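Long-range contacts in alkaline phosphatase (PDB 7KWD), which probably hydrolyses phosphate monoesters as a homodimer, using two zinc ions and one magnesium ion in each active site: residues V144-P149 with P157-E162; S151-N156 with E167-F172; L333-G338 with R423-W428. All blocks are in the same frame, centred on the assembly; numbering follows the deposited sequence.

How the contacts relate
Of the segments in these contacts, those at the two ends of helix 147-153 come first along the chain. Contact 1 closes a short loop by bringing 157-162 back to the start of this helix; contact 2 joins its far end and the residues after it to helix 162-172. The segments alternate, so the two loops cross, and their centres lie about 9 Å apart. They meet where Tyr-169 OH of contact 2 probably hydrogen-bonds to Val-144 O of contact 1 (2.8 Å). Contact 3, in series and on the opposite side of the chain's centre, closes a much longer loop, with 84 residues between its segments, and joins the turn leading into helix 337-340 to the residues entering strand 426-428.

Contact 1 of 3, residues V144-P149 with P157-E162; sequences VTHATP and PDRNAE. With MG (magnesium ion), chain D.
The hydroxyl of Thr-145 donates a hydrogen bond of 2.6 Å from OG1 to Glu-162 OE2, reaching the carboxylate on its anti side. This is the tight, buried part of the contact. With chi1 at 50°, Thr-145 OG1 sits between the backbone N and the carbonyl carbon and faces the glutamate; Glu-162 OE2 is also bonded to Thr-143 OG1, so two threonine hydroxyls grip one oxygen.

Toward the metal site the contact is looser and partly carried by water; His-146 and Arg-159 are less deeply buried than Thr-145 and Glu-162. Arg-159 bends at chi3 (-64°) and lays one guanidinium face over Ala-147, whose CB is 3.5 Å from NH1. The His-146 ring stands steeply to that group, the planes 71° apart, with CE1 at the guanidinium edge, 3.3 Å from Arg-159 NH1. Between the backbones, a water donates to Thr-145 O and Arg-159 O. A second water lies in the His-146 ring plane, hydrogen-bonded to ND1 (2.9 Å), and is itself a magnesium ligand, which makes the histidine an outer-shell residue here. Thr-148 OG1 binds the ion directly at 2.4 Å; Asp-47 and Glu-270 complete the protein ligands.

Arg-159 forms a salt bridge with Glu-94 and packs on Ser-95, predicted to form the phosphoserine intermediate, at the start of helix 95-104, while Thr-145 leans on helix 162-172 and Pro-149 on strand 265-271.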
loop_
_atom_site.group_PDB
_atom_site.type_symbol
_atom_site.label_atom_id
_atom_site.label_comp_id
_atom_site.label_asym_id
_atom_site.label_seq_id
_atom_site.Cartn_x
_atom_site.Cartn_y
_atom_site.Cartn_z
ATOM N N VAL A 144 -26.236 7.439 -7.368
ATOM C CA VAL A 144 -26.573 6.061 -7.667
ATOM C C VAL A 144 -26.192 5.699 -9.093
ATOM O O VAL A 144 -25.996 4.513 -9.404
ATOM C CB VAL A 144 -28.068 5.860 -7.368
ATOM C CG1 VAL A 144 -28.939 6.561 -8.452
ATOM C CG2 VAL A 144 -28.358 4.388 -7.283
ATOM N N THR A 145 -26.055 6.707 -9.955
ATOM C CA THR A 145 -25.686 6.596 -11.358
ATOM C C THR A 145 -24.163 6.688 -11.568
ATOM O O THR A 145 -23.688 6.755 -12.709
ATOM C CB THR A 145 -26.390 7.737 -12.128
ATOM O OG1 THR A 145 -26.111 8.956 -11.417
ATOM C CG2 THR A 145 -27.900 7.581 -12.184
ATOM N N HIS A 146 -23.389 6.706 -10.498
ATOM C CA HIS A 146 -21.947 6.860 -10.620
ATOM C C HIS A 146 -21.313 5.612 -11.238
ATOM O O HIS A 146 -21.965 4.597 -11.489
ATOM C CB HIS A 146 -21.361 7.180 -9.250
ATOM C CG HIS A 146 -20.147 8.049 -9.288
ATOM N ND1 HIS A 146 -18.936 7.641 -8.766
ATOM C CD2 HIS A 146 -19.961 9.319 -9.739
ATOM C CE1 HIS A 146 -18.050 8.613 -8.915
ATOM N NE2 HIS A 146 -18.645 9.643 -9.498
ATOM N N ALA A 147 -20.014 5.728 -11.522
ATOM C CA ALA A 147 -19.356 4.774 -12.411
ATOM C C ALA A 147 -19.391 3.359 -11.864
ATOM O O ALA A 147 -19.616 2.406 -12.613
ATOM C CB ALA A 147 -17.909 5.180 -12.637
ATOM N N THR A 148 -19.186 3.189 -10.555
ATOM C CA THR A 148 -18.989 1.835 -10.050
ATOM C C THR A 148 -20.269 1.026 -10.145
ATOM O O THR A 148 -20.243 -0.086 -10.700
ATOM C CB THR A 148 -18.445 1.893 -8.623
ATOM O OG1 THR A 148 -17.171 2.551 -8.630
ATOM C CG2 THR A 148 -18.292 0.493 -8.091
ATOM N N PRO A 149 -21.406 1.498 -9.654
ATOM C CA PRO A 149 -22.659 0.754 -9.882
ATOM C C PRO A 149 -23.025 0.690 -11.342
ATOM O O PRO A 149 -23.452 -0.371 -11.842
ATOM C CB PRO A 149 -23.704 1.548 -9.063
ATOM C CG PRO A 149 -23.079 2.874 -8.795
ATOM C CD PRO A 149 -21.579 2.641 -8.749
ATOM N N PRO A 157 -20.751 5.681 -23.384
ATOM C CA PRO A 157 -19.396 6.160 -23.688
ATOM C C PRO A 157 -18.890 7.221 -22.744
ATOM O O PRO A 157 -17.682 7.456 -22.740
ATOM C CB PRO A 157 -19.513 6.720 -25.116
ATOM C CG PRO A 157 -20.968 6.950 -25.319
ATOM C CD PRO A 157 -21.685 5.929 -24.503
ATOM N N ASP A 158 -19.758 7.830 -21.932
ATOM C CA ASP A 158 -19.407 8.941 -21.042
ATOM C C ASP A 158 -19.946 8.646 -19.642
ATOM O O ASP A 158 -21.164 8.736 -19.410
ATOM C CB ASP A 158 -20.003 10.253 -21.577
ATOM C CG ASP A 158 -19.602 11.498 -20.756
ATOM O OD1 ASP A 158 -18.718 11.406 -19.874
ATOM O OD2 ASP A 158 -20.192 12.570 -21.013
ATOM N N ARG A 159 -19.033 8.302 -18.716
ATOM C CA ARG A 159 -19.436 8.009 -17.349
ATOM C C ARG A 159 -20.173 9.190 -16.732
ATOM O O ARG A 159 -21.021 9.008 -15.863
ATOM C CB ARG A 159 -18.224 7.636 -16.477
ATOM C CG ARG A 159 -17.100 8.664 -16.415
ATOM C CD ARG A 159 -16.050 8.343 -15.356
ATOM N NE ARG A 159 -16.556 8.376 -13.975
ATOM C CZ ARG A 159 -15.810 8.103 -12.902
ATOM N NH1 ARG A 159 -16.322 8.196 -11.672
ATOM N NH2 ARG A 159 -14.534 7.750 -13.059
ATOM N N ASN A 160 -19.878 10.404 -17.194
ATOM C CA ASN A 160 -20.430 11.602 -16.571
ATOM C C ASN A 160 -21.828 11.957 -17.064
ATOM O O ASN A 160 -22.460 12.860 -16.494
ATOM C CB ASN A 160 -19.444 12.753 -16.799
ATOM C CG ASN A 160 -18.165 12.580 -16.001
ATOM O OD1 ASN A 160 -18.192 12.173 -14.838
ATOM N ND2 ASN A 160 -17.042 12.851 -16.634
ATOM N N ALA A 161 -22.349 11.250 -18.057
ATOM C CA ALA A 161 -23.689 11.520 -18.569
ATOM C C ALA A 161 -24.738 10.884 -17.658
ATOM O O ALA A 161 -25.528 10.027 -18.047
ATOM C CB ALA A 161 -23.794 11.017 -20.001
ATOM N N GLU A 162 -24.718 11.309 -16.397
ATOM C CA GLU A 162 -25.538 10.610 -15.406
ATOM C C GLU A 162 -27.010 10.903 -15.564
ATOM O O GLU A 162 -27.840 10.086 -15.131
ATOM C CB GLU A 162 -25.077 10.982 -13.998
ATOM C CG GLU A 162 -23.655 10.452 -13.722
ATOM C CD GLU A 162 -23.193 10.711 -12.289
ATOM O OE1 GLU A 162 -22.299 11.576 -12.113
ATOM O OE2 GLU A 162 -23.751 10.061 -11.364
HETATM MG MG MG D . -17.085 4.465 -7.233
HETATM O O HOH W 1 -21.098 7.123 -14.003
HETATM O O HOH W 2 -19.042 4.900 -7.929
HETATM O O HOH W 3 -16.486 5.563 -8.734
HETATM O O HOH W 4 -16.547 6.268 -5.864
#

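Contact 2 of 3, residues S151-N156 with E167-F172; sequences SFVISN and EQYLEF
Two side-chain amides and a backbone carbonyl make the polar part of this contact, all through Gln-168. Its NE2 donates to Ser-155 O at 2.9 Å, approaching from above the carbonyl plane, while its OE1 accepts from Asn-156 ND2, also at 2.9 Å. The second bond is nearly straight (172°), and the two amide planes are turned 49° against each other. With both ends of the amide used, its flip state is fixed. The glutamine chain runs extended beyond CG to reach the loop, and Asn-156 turns its other end, OD1, to Asp-158 N. Replacing Gln-168 by alanine would remove both amide ends, and is likely to leave Ser-155 O and Asn-156 ND2 without these partners and to open a gap beside Ile-154 CD1, which lies against the amide.

The apolar part is built on Val-153 and Ile-154. Val-153 CB stands over the centre of the Phe-172 ring in a CH-pi contact, 3.9 Å from the centroid. Its CG1 comes to 3.5 Å from Phe-172 CE2. The Phe-172 ring is swung away from its own backbone N (chi1 -178°), which brings its face to the valine. The other valine branch, CG2, touches Tyr-169 CE1 at 3.8 Å, and Ile-154 CG1 lies at the edge of the same tyrosine ring.

Helix 162-172 thus packs against the end of helix 147-153 and the residues following it. Helix 125-131 adjoins both Val-153 and Phe-172, Tyr-169 stacks on Tyr-177, and Leu-170 rests on helix 196-202.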
loop_
_atom_site.group_PDB
_atom_site.type_symbol
_atom_site.label_atom_id
_atom_site.label_comp_id
_atom_site.label_asym_id
_atom_site.label_seq_id
_atom_site.Cartn_x
_atom_site.Cartn_y
_atom_site.Cartn_z
ATOM N N SER A 151 -21.280 0.723 -14.078
ATOM C CA SER A 151 -20.483 -0.140 -14.937
ATOM C C SER A 151 -20.913 -1.588 -14.829
ATOM O O SER A 151 -20.523 -2.401 -15.666
ATOM C CB SER A 151 -19.007 -0.030 -14.570
ATOM O OG SER A 151 -18.792 -0.644 -13.288
ATOM N N PHE A 152 -21.693 -1.937 -13.795
ATOM C CA PHE A 152 -22.138 -3.303 -13.652
ATOM C C PHE A 152 -23.402 -3.610 -14.423
ATOM O O PHE A 152 -23.687 -4.794 -14.637
ATOM C CB PHE A 152 -22.378 -3.667 -12.186
ATOM C CG PHE A 152 -21.135 -4.123 -11.481
ATOM C CD1 PHE A 152 -19.951 -3.437 -11.645
ATOM C CD2 PHE A 152 -21.145 -5.241 -10.697
ATOM C CE1 PHE A 152 -18.791 -3.853 -11.011
ATOM C CE2 PHE A 152 -19.995 -5.675 -10.072
ATOM C CZ PHE A 152 -18.827 -4.981 -10.214
ATOM N N VAL A 153 -24.161 -2.591 -14.855
ATOM C CA VAL A 153 -25.488 -2.803 -15.423
ATOM C C VAL A 153 -25.627 -2.253 -16.840
ATOM O O VAL A 153 -26.355 -2.838 -17.649
ATOM C CB VAL A 153 -26.588 -2.212 -14.517
ATOM C CG1 VAL A 153 -26.742 -3.072 -13.326
ATOM C CG2 VAL A 153 -26.204 -0.807 -14.119
ATOM N N ILE A 154 -24.989 -1.127 -17.179
ATOM C CA ILE A 154 -25.295 -0.490 -18.473
ATOM C C ILE A 154 -24.038 -0.018 -19.193
ATOM O O ILE A 154 -22.958 0.102 -18.623
ATOM C CB ILE A 154 -26.284 0.693 -18.330
ATOM C CG1 ILE A 154 -25.784 1.747 -17.328
ATOM C CG2 ILE A 154 -27.688 0.187 -17.918
ATOM C CD1 ILE A 154 -24.864 2.845 -17.947
ATOM N N SER A 155 -24.205 0.278 -20.480
ATOM C CA SER A 155 -23.109 0.727 -21.322
ATOM C C SER A 155 -23.320 2.171 -21.745
ATOM O O SER A 155 -24.421 2.560 -22.151
ATOM C CB SER A 155 -22.972 -0.121 -22.596
ATOM O OG SER A 155 -21.885 0.411 -23.353
ATOM N N ASN A 156 -22.260 2.957 -21.678
ATOM C CA ASN A 156 -22.353 4.362 -22.066
ATOM C C ASN A 156 -20.963 4.929 -22.294
ATOM O O ASN A 156 -20.058 4.702 -21.475
ATOM C CB ASN A 156 -23.086 5.161 -20.974
ATOM C CG ASN A 156 -23.432 6.568 -21.424
ATOM O OD1 ASN A 156 -22.562 7.309 -21.891
ATOM N ND2 ASN A 156 -24.701 6.933 -21.296
ATOM N N GLU A 167 -31.863 7.431 -16.953
ATOM C CA GLU A 167 -32.861 6.892 -17.861
ATOM C C GLU A 167 -32.550 5.434 -18.171
ATOM O O GLU A 167 -33.449 4.583 -18.235
ATOM C CB GLU A 167 -32.902 7.710 -19.170
ATOM C CG GLU A 167 -33.275 9.195 -19.072
ATOM C CD GLU A 167 -32.952 9.940 -20.378
ATOM O OE1 GLU A 167 -33.225 9.387 -21.446
ATOM O OE2 GLU A 167 -32.386 11.045 -20.346
ATOM N N GLN A 168 -31.273 5.132 -18.399
ATOM C CA GLN A 168 -30.876 3.748 -18.657
ATOM C C GLN A 168 -31.210 2.842 -17.473
ATOM O O GLN A 168 -31.555 1.673 -17.661
ATOM C CB GLN A 168 -29.388 3.712 -18.976
ATOM C CG GLN A 168 -29.030 4.360 -20.316
ATOM C CD GLN A 168 -27.536 4.353 -20.548
ATOM O OE1 GLN A 168 -26.837 5.280 -20.140
ATOM N NE2 GLN A 168 -27.037 3.305 -21.199
ATOM N N TYR A 169 -31.104 3.368 -16.242
ATOM C CA TYR A 169 -31.473 2.592 -15.057
ATOM C C TYR A 169 -32.949 2.218 -15.071
ATOM O O TYR A 169 -33.326 1.077 -14.730
ATOM C CB TYR A 169 -31.164 3.401 -13.798
ATOM C CG TYR A 169 -29.749 3.347 -13.314
ATOM C CD1 TYR A 169 -28.717 2.829 -14.107
ATOM C CD2 TYR A 169 -29.445 3.763 -12.039
ATOM C CE1 TYR A 169 -27.422 2.767 -13.617
ATOM C CE2 TYR A 169 -28.163 3.709 -11.546
ATOM C CZ TYR A 169 -27.150 3.212 -12.338
ATOM O OH TYR A 169 -25.867 3.171 -11.806
ATOM N N LEU A 170 -33.813 3.175 -15.440
ATOM C CA LEU A 170 -35.237 2.875 -15.550
ATOM C C LEU A 170 -35.483 1.752 -16.550
ATOM O O LEU A 170 -36.274 0.845 -16.292
ATOM C CB LEU A 170 -35.998 4.137 -15.961
ATOM C CG LEU A 170 -37.509 4.024 -16.182
ATOM C CD1 LEU A 170 -38.249 3.568 -14.912
ATOM C CD2 LEU A 170 -38.080 5.368 -16.683
ATOM N N GLU A 171 -34.819 1.806 -17.707
ATOM C CA GLU A 171 -35.028 0.783 -18.724
ATOM C C GLU A 171 -34.417 -0.545 -18.292
ATOM O O GLU A 171 -35.001 -1.609 -18.525
ATOM C CB GLU A 171 -34.439 1.238 -20.063
ATOM C CG GLU A 171 -34.783 0.295 -21.231
ATOM C CD GLU A 171 -34.019 0.649 -22.493
ATOM O OE1 GLU A 171 -33.390 1.737 -22.506
ATOM O OE2 GLU A 171 -34.039 -0.158 -23.462
ATOM N N PHE A 172 -33.256 -0.508 -17.622
ATOM C CA PHE A 172 -32.661 -1.756 -17.145
ATOM C C PHE A 172 -33.571 -2.450 -16.148
ATOM O O PHE A 172 -33.760 -3.671 -16.206
ATOM C CB PHE A 172 -31.289 -1.491 -16.524
ATOM C CG PHE A 172 -30.596 -2.751 -16.043
ATOM C CD1 PHE A 172 -30.051 -3.662 -16.947
ATOM C CD2 PHE A 172 -30.522 -3.037 -14.694
ATOM C CE1 PHE A 172 -29.418 -4.836 -16.490
ATOM C CE2 PHE A 172 -29.891 -4.214 -14.222
ATOM C CZ PHE A 172 -29.346 -5.108 -15.123
#

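Contact 3 of 3, residues L333-G338 with R423-W428; sequences LESSQG and RPNIGW
Asn-425 reaches across to the turn at Ser-335 and donates a hydrogen bond from ND2 to Ser-335 O at 2.9 Å. The bond is nearly straight (169°), lies in the carbonyl plane and uses a lone pair of the oxygen; the acceptor is also within the asparagine's own amide plane. The other end of the amide turns to Gly-338, in the short helix 337-340, where OD1 lies 2.9 Å from Gly-338 N and equally close to Gly-338 CA. A side chain on Gly-338 would point into that oxygen, and its absence lets the backbones come together, Gly-338 CA lying 3.9 Å from Pro-424 CA. Alongside, Ile-426 CD1 touches Gly-338 O at 4.2 Å.

With chi1 at 51°, CG of Asn-425 lies between the backbone N and the carbonyl carbon, which directs the amide toward the turn, and the residue is the centre of an inverse gamma turn leading into strand 426-428. Across the contact, Glu-334 to Gln-337 form a type I beta turn that presents Ser-335 O. In the alkaline phosphatase fold this joins a turn and short helix to a strand that pairs antiparallel with strand 310-325.

A second shell holds both partners. Asn-425 ND2 also donates to Tyr-326 O, giving the amide nitrogen two acceptors, and Ser-335 OG bonds to Tyr-332 O and Ala-328 N. Farther out, Arg-423 forms a salt bridge with Glu-381. The turn also faces the dimer interface, where Ser-336 OG hydrogen-bonds to Tyr-91 N of the second subunit and Ser-335 packs on Ser-90 of that subunit.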
loop_
_atom_site.group_PDB
_atom_site.type_symbol
_atom_site.label_atom_id
_atom_site.label_comp_id
_atom_site.label_asym_id
_atom_site.label_seq_id
_atom_site.Cartn_x
_atom_site.Cartn_y
_atom_site.Cartn_z
ATOM N N LEU A 333 8.639 6.616 17.846
ATOM C CA LEU A 333 7.902 6.128 18.997
ATOM C C LEU A 333 6.614 6.865 19.236
ATOM O O LEU A 333 5.775 6.356 19.990
ATOM C CB LEU A 333 8.753 6.205 20.254
ATOM C CG LEU A 333 9.779 5.079 20.348
ATOM C CD1 LEU A 333 10.733 5.308 21.505
ATOM C CD2 LEU A 333 9.091 3.721 20.516
ATOM N N GLU A 334 6.407 8.018 18.606
ATOM C CA GLU A 334 5.164 8.750 18.814
ATOM C C GLU A 334 4.173 8.571 17.664
ATOM O O GLU A 334 3.198 9.315 17.580
ATOM C CB GLU A 334 5.445 10.246 19.040
ATOM C CG GLU A 334 6.310 10.579 20.297
ATOM C CD GLU A 334 5.664 10.179 21.623
ATOM O OE1 GLU A 334 4.411 10.176 21.712
ATOM O OE2 GLU A 334 6.417 9.845 22.565
ATOM N N SER A 335 4.367 7.567 16.813
ATOM C CA SER A 335 3.585 7.521 15.575
ATOM C C SER A 335 2.102 7.281 15.815
ATOM O O SER A 335 1.274 7.674 14.975
ATOM C CB SER A 335 4.141 6.433 14.654
ATOM O OG SER A 335 5.500 6.706 14.303
ATOM N N SER A 336 1.732 6.646 16.934
ATOM C CA SER A 336 0.312 6.392 17.169
ATOM C C SER A 336 -0.487 7.633 17.564
ATOM O O SER A 336 -1.723 7.573 17.570
ATOM C CB SER A 336 0.120 5.326 18.246
ATOM O OG SER A 336 0.730 4.107 17.854
ATOM N N GLN A 337 0.168 8.756 17.870
ATOM C CA GLN A 337 -0.576 9.966 18.226
ATOM C C GLN A 337 -1.516 10.386 17.110
ATOM O O GLN A 337 -2.629 10.858 17.367
ATOM C CB GLN A 337 0.394 11.103 18.544
ATOM C CG GLN A 337 1.171 10.932 19.838
ATOM C CD GLN A 337 0.246 10.730 21.012
ATOM O OE1 GLN A 337 -0.552 11.602 21.341
ATOM N NE2 GLN A 337 0.322 9.558 21.622
ATOM N N GLY A 338 -1.096 10.205 15.856
ATOM C CA GLY A 338 -1.948 10.598 14.746
ATOM C C GLY A 338 -3.282 9.886 14.732
ATOM O O GLY A 338 -4.268 10.413 14.219
ATOM N N ARG A 423 -0.622 17.548 15.290
ATOM C CA ARG A 423 -1.681 17.272 14.332
ATOM C C ARG A 423 -1.350 15.948 13.673
ATOM O O ARG A 423 -0.199 15.486 13.732
ATOM C CB ARG A 423 -1.799 18.406 13.310
ATOM C CG ARG A 423 -1.741 19.786 13.957
ATOM C CD ARG A 423 -1.261 20.750 12.925
ATOM N NE ARG A 423 -1.532 22.130 13.286
ATOM C CZ ARG A 423 -1.151 23.156 12.539
ATOM N NH1 ARG A 423 -0.476 22.933 11.420
ATOM N NH2 ARG A 423 -1.434 24.395 12.910
ATOM N N PRO A 424 -2.326 15.289 13.054
ATOM C CA PRO A 424 -2.108 13.906 12.618
ATOM C C PRO A 424 -0.891 13.768 11.720
ATOM O O PRO A 424 -0.762 14.470 10.724
ATOM C CB PRO A 424 -3.402 13.558 11.873
ATOM C CG PRO A 424 -4.458 14.428 12.508
ATOM C CD PRO A 424 -3.718 15.738 12.812
ATOM N N ASN A 425 0.014 12.844 12.101
ATOM C CA ASN A 425 1.118 12.406 11.260
ATOM C C ASN A 425 0.651 11.421 10.177
ATOM O O ASN A 425 1.160 10.302 10.046
ATOM C CB ASN A 425 2.219 11.795 12.117
ATOM C CG ASN A 425 1.711 10.746 13.074
ATOM O OD1 ASN A 425 0.808 10.995 13.871
ATOM N ND2 ASN A 425 2.294 9.553 12.999
ATOM N N ILE A 426 -0.301 11.887 9.365
ATOM C CA ILE A 426 -0.784 11.186 8.171
ATOM C C ILE A 426 -0.515 12.091 6.968
ATOM O O ILE A 426 -1.003 13.223 6.909
ATOM C CB ILE A 426 -2.283 10.844 8.273
ATOM C CG1 ILE A 426 -2.577 10.158 9.600
ATOM C CG2 ILE A 426 -2.714 9.935 7.115
ATOM C CD1 ILE A 426 -4.012 10.148 10.019
ATOM N N GLY A 427 0.304 11.614 6.033
ATOM C CA GLY A 427 0.588 12.339 4.818
ATOM C C GLY A 427 0.032 11.604 3.609
ATOM O O GLY A 427 -0.515 10.509 3.729
ATOM N N TRP A 428 0.225 12.218 2.434
ATOM C CA TRP A 428 -0.472 11.817 1.214
ATOM C C TRP A 428 0.482 11.881 0.033
ATOM O O TRP A 428 1.198 12.871 -0.130
ATOM C CB TRP A 428 -1.681 12.727 0.929
ATOM C CG TRP A 428 -2.602 12.713 2.046
ATOM C CD1 TRP A 428 -2.518 13.463 3.168
ATOM C CD2 TRP A 428 -3.755 11.880 2.200
ATOM N NE1 TRP A 428 -3.552 13.161 4.020
ATOM C CE2 TRP A 428 -4.326 12.188 3.456
ATOM C CE3 TRP A 428 -4.363 10.915 1.401
ATOM C CZ2 TRP A 428 -5.475 11.566 3.932
ATOM C CZ3 TRP A 428 -5.503 10.268 1.882
ATOM C CH2 TRP A 428 -6.046 10.599 3.140
#